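OHCU decarboxylase (Arabidopsis thaliana, PDB 2Q37) carries out the last two steps of urate degradation, hydrolysing 5-hydroxyisourate to OHCU and decarboxylating OHCU stereoselectively to (S)-allantoin, the latter in its N-terminal domain. Local coordinates at residues E165-K168 and I169-L172. Residues are numbered along the deposited sequence; the frame is centred on the assembly and turned at random.
With 3AL (1-[(4S)-2,5-dioxoimidazolidin-4-yl]urea), chain B.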
ATOM      1  N   GLU A 165      -3.744   7.999  11.073  1.00 33.96           N
ATOM      2  CA  GLU A 165      -5.074   8.338  11.551  1.00 33.31           C
ATOM      3  C   GLU A 165      -5.719   7.074  12.180  1.00 33.95           C
ATOM      4  O   GLU A 165      -6.333   7.133  13.247  1.00 31.97           O
ATOM      5  CB  GLU A 165      -5.925   8.843  10.396  1.00 30.83           C
ATOM      6  CG  GLU A 165      -5.538  10.216   9.934  1.00 30.67           C
ATOM      7  CD  GLU A 165      -5.546  11.205  11.073  1.00 32.80           C
ATOM      8  OE1 GLU A 165      -6.590  11.315  11.741  1.00 30.04           O
ATOM      9  OE2 GLU A 165      -4.510  11.872  11.309  1.00 37.77           O
ATOM     10  N   GLN A 166      -5.551   5.934  11.512  1.00 32.88           N
ATOM     11  CA  GLN A 166      -6.084   4.661  11.977  1.00 32.30           C
ATOM     12  C   GLN A 166      -5.489   4.309  13.333  1.00 33.22           C
ATOM     13  O   GLN A 166      -6.182   3.816  14.217  1.00 33.05           O
ATOM     14  CB  GLN A 166      -5.748   3.577  10.950  1.00 31.32           C
ATOM     15  CG  GLN A 166      -5.865   2.156  11.403  1.00 30.83           C
ATOM     16  CD  GLN A 166      -7.291   1.757  11.698  1.00 35.57           C
ATOM     17  OE1 GLN A 166      -8.207   2.034  10.921  1.00 32.09           O
ATOM     18  NE2 GLN A 166      -7.489   1.086  12.831  1.00 38.02           N
HETATM   19  N   MSE A 167      -4.201   4.566  13.495  1.00 33.94           N
HETATM   20  CA  MSE A 167      -3.547   4.244  14.748  1.00 35.25           C
HETATM   21  C   MSE A 167      -4.074   5.134  15.854  1.00 34.09           C
HETATM   22  O   MSE A 167      -4.240   4.683  16.981  1.00 35.46           O
HETATM   23  CB  MSE A 167      -2.036   4.413  14.630  1.00 39.74           C
HETATM   24  CG  MSE A 167      -1.279   3.947  15.857  1.00 46.22           C
HETATM   25 SE   MSE A 167      -1.488   2.038  16.226  1.00 60.43          SE
HETATM   26  CE  MSE A 167      -2.421   2.146  17.958  1.00 55.48           C
ATOM     27  N   LYS A 168      -4.327   6.401  15.546  1.00 31.54           N
ATOM     28  CA  LYS A 168      -4.863   7.289  16.566  1.00 31.85           C
ATOM     29  C   LYS A 168      -6.243   6.784  17.038  1.00 31.50           C
ATOM     30  O   LYS A 168      -6.534   6.788  18.228  1.00 32.92           O
ATOM     31  CB  LYS A 168      -4.990   8.723  16.039  1.00 30.98           C
ATOM     32  CG  LYS A 168      -3.659   9.430  15.780  1.00 32.77           C
ATOM     33  CD  LYS A 168      -3.887  10.923  15.584  1.00 34.24           C
ATOM     34  CE  LYS A 168      -3.292  11.415  14.288  1.00 35.93           C
ATOM     35  NZ  LYS A 168      -3.586  12.861  14.063  1.00 38.62           N
ATOM     36  N   ILE A 169      -7.073   6.343  16.097  1.00 29.48           N
ATOM     37  CA  ILE A 169      -8.406   5.842  16.397  1.00 28.65           C
ATOM     38  C   ILE A 169      -8.298   4.634  17.322  1.00 30.57           C
ATOM     39  O   ILE A 169      -9.056   4.493  18.287  1.00 28.79           O
ATOM     40  CB  ILE A 169      -9.125   5.388  15.112  1.00 25.29           C
ATOM     41  CG1 ILE A 169      -9.466   6.602  14.252  1.00 23.70           C
ATOM     42  CG2 ILE A 169     -10.372   4.577  15.478  1.00 25.26           C
ATOM     43  CD1 ILE A 169      -9.911   6.271  12.841  1.00 20.24           C
ATOM     44  N   THR A 170      -7.348   3.768  16.990  1.00 30.31           N
ATOM     45  CA  THR A 170      -7.096   2.566  17.730  1.00 31.50           C
ATOM     46  C   THR A 170      -6.652   2.910  19.137  1.00 34.15           C
ATOM     47  O   THR A 170      -7.157   2.323  20.086  1.00 33.85           O
ATOM     48  CB  THR A 170      -6.054   1.707  16.995  1.00 32.32           C
ATOM     49  OG1 THR A 170      -6.684   1.093  15.860  1.00 32.95           O
ATOM     50  CG2 THR A 170      -5.484   0.634  17.895  1.00 30.66           C
ATOM     51  N   GLU A 171      -5.738   3.870  19.277  1.00 36.38           N
ATOM     52  CA  GLU A 171      -5.256   4.287  20.601  1.00 40.18           C
ATOM     53  C   GLU A 171      -6.399   4.805  21.452  1.00 41.51           C
ATOM     54  O   GLU A 171      -6.456   4.571  22.659  1.00 43.06           O
ATOM     55  CB  GLU A 171      -4.257   5.422  20.490  1.00 41.70           C
ATOM     56  CG  GLU A 171      -2.837   5.034  20.194  1.00 47.57           C
ATOM     57  CD  GLU A 171      -1.959   6.270  20.105  1.00 49.68           C
ATOM     58  OE1 GLU A 171      -1.952   7.035  21.101  1.00 49.38           O
ATOM     59  OE2 GLU A 171      -1.301   6.474  19.051  1.00 49.23           O
ATOM     60  N   LEU A 172      -7.281   5.543  20.795  1.00 42.87           N
ATOM     61  CA  LEU A 172      -8.446   6.156  21.404  1.00 44.44           C
ATOM     62  C   LEU A 172      -9.369   5.086  21.970  1.00 45.32           C
ATOM     63  O   LEU A 172      -9.902   5.227  23.076  1.00 44.47           O
ATOM     64  CB  LEU A 172      -9.180   6.966  20.334  1.00 46.30           C
ATOM     65  CG  LEU A 172      -9.801   8.298  20.738  1.00 49.81           C
ATOM     66  CD1 LEU A 172     -11.142   8.061  21.408  1.00 52.30           C
ATOM     67  CD2 LEU A 172      -8.835   9.054  21.661  1.00 49.51           C
TER
HETATM   68  C4  3AL B 200     -13.368   6.375  11.200  1.00 34.92           C
HETATM   69  C5  3AL B 200     -14.240   5.759  12.174  1.00 34.46           C
HETATM   70  O5  3AL B 200     -15.009   4.832  12.155  1.00 37.63           O
HETATM   71  N7  3AL B 200     -14.124   6.429  13.407  1.00 36.27           N
HETATM   72  C8  3AL B 200     -13.209   7.449  13.193  1.00 36.27           C
HETATM   73  O8  3AL B 200     -12.875   8.231  14.075  1.00 34.99           O
HETATM   74  N9  3AL B 200     -12.741   7.452  11.881  1.00 36.03           N
HETATM   75  N3  3AL B 200     -14.089   6.714   9.975  1.00 32.20           N
HETATM   76  C2  3AL B 200     -13.287   7.328   8.896  1.00 28.33           C
HETATM   77  N1  3AL B 200     -13.887   7.588   7.880  1.00 30.29           N
HETATM   78  O2  3AL B 200     -11.999   7.542   9.090  1.00 26.49           O
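Two successive turns of helix 155-178, the long last helix of the decarboxylase domain, which borders the (S)-allantoin pocket, meet where Gln166 reaches Thr170 and Met167 folds over Thr170 and Glu171. Regular i to i+4 backbone bonds join the turns, among them Ile169 N to Glu165 O at 3.0 Å and Glu171 N to Met167 O at 2.9 Å. On the face beside the active site, the amide of Gln166 is divided between two partners. Gln166 NE2 makes a weak, bent hydrogen bond to Thr170 OG1 (3.1 Å, 126° at the hydrogen), while OE1 accepts from NE2 of His78, the proton donor of the decarboxylase, an arrangement consistent with Gln166 positioning the imidazole from the second shell. Thr170 OG1 is also hydrogen-bonded to the carbonyl of Cys33.

Ile169 lines the pocket of this all-helical domain directly. With CG1 beside the backbone N (chi1 -70°) and the chain extended beyond it, Ile169 CD1 reaches the imidazolidine ring, 3.2 Å from N9 of 3AL. One turn earlier, Glu165 OE2 receives Lys168 NZ in a 3.1 Å salt bridge on its syn side, 25° out of the carboxylate plane, and OE1 takes the backbone N-H of Cys134, tying the helix to the pocket loop.

Against helix 51-64, where Trp62 and Phe63 touch it, the selenomethionine Met167 bends at chi2 and chi3 to lay CE against Thr170 CG2 (3.4 Å) and Glu171 CG (3.7 Å), its chain crossing that of Glu171 at about a right angle. Glu171 extends beyond CG to pair OE1 with Arg59. An alanine in place of Glu171 would probably leave the Arg59 guanidinium without this carboxylate and deprive the Met167 methyl of its CG neighbour.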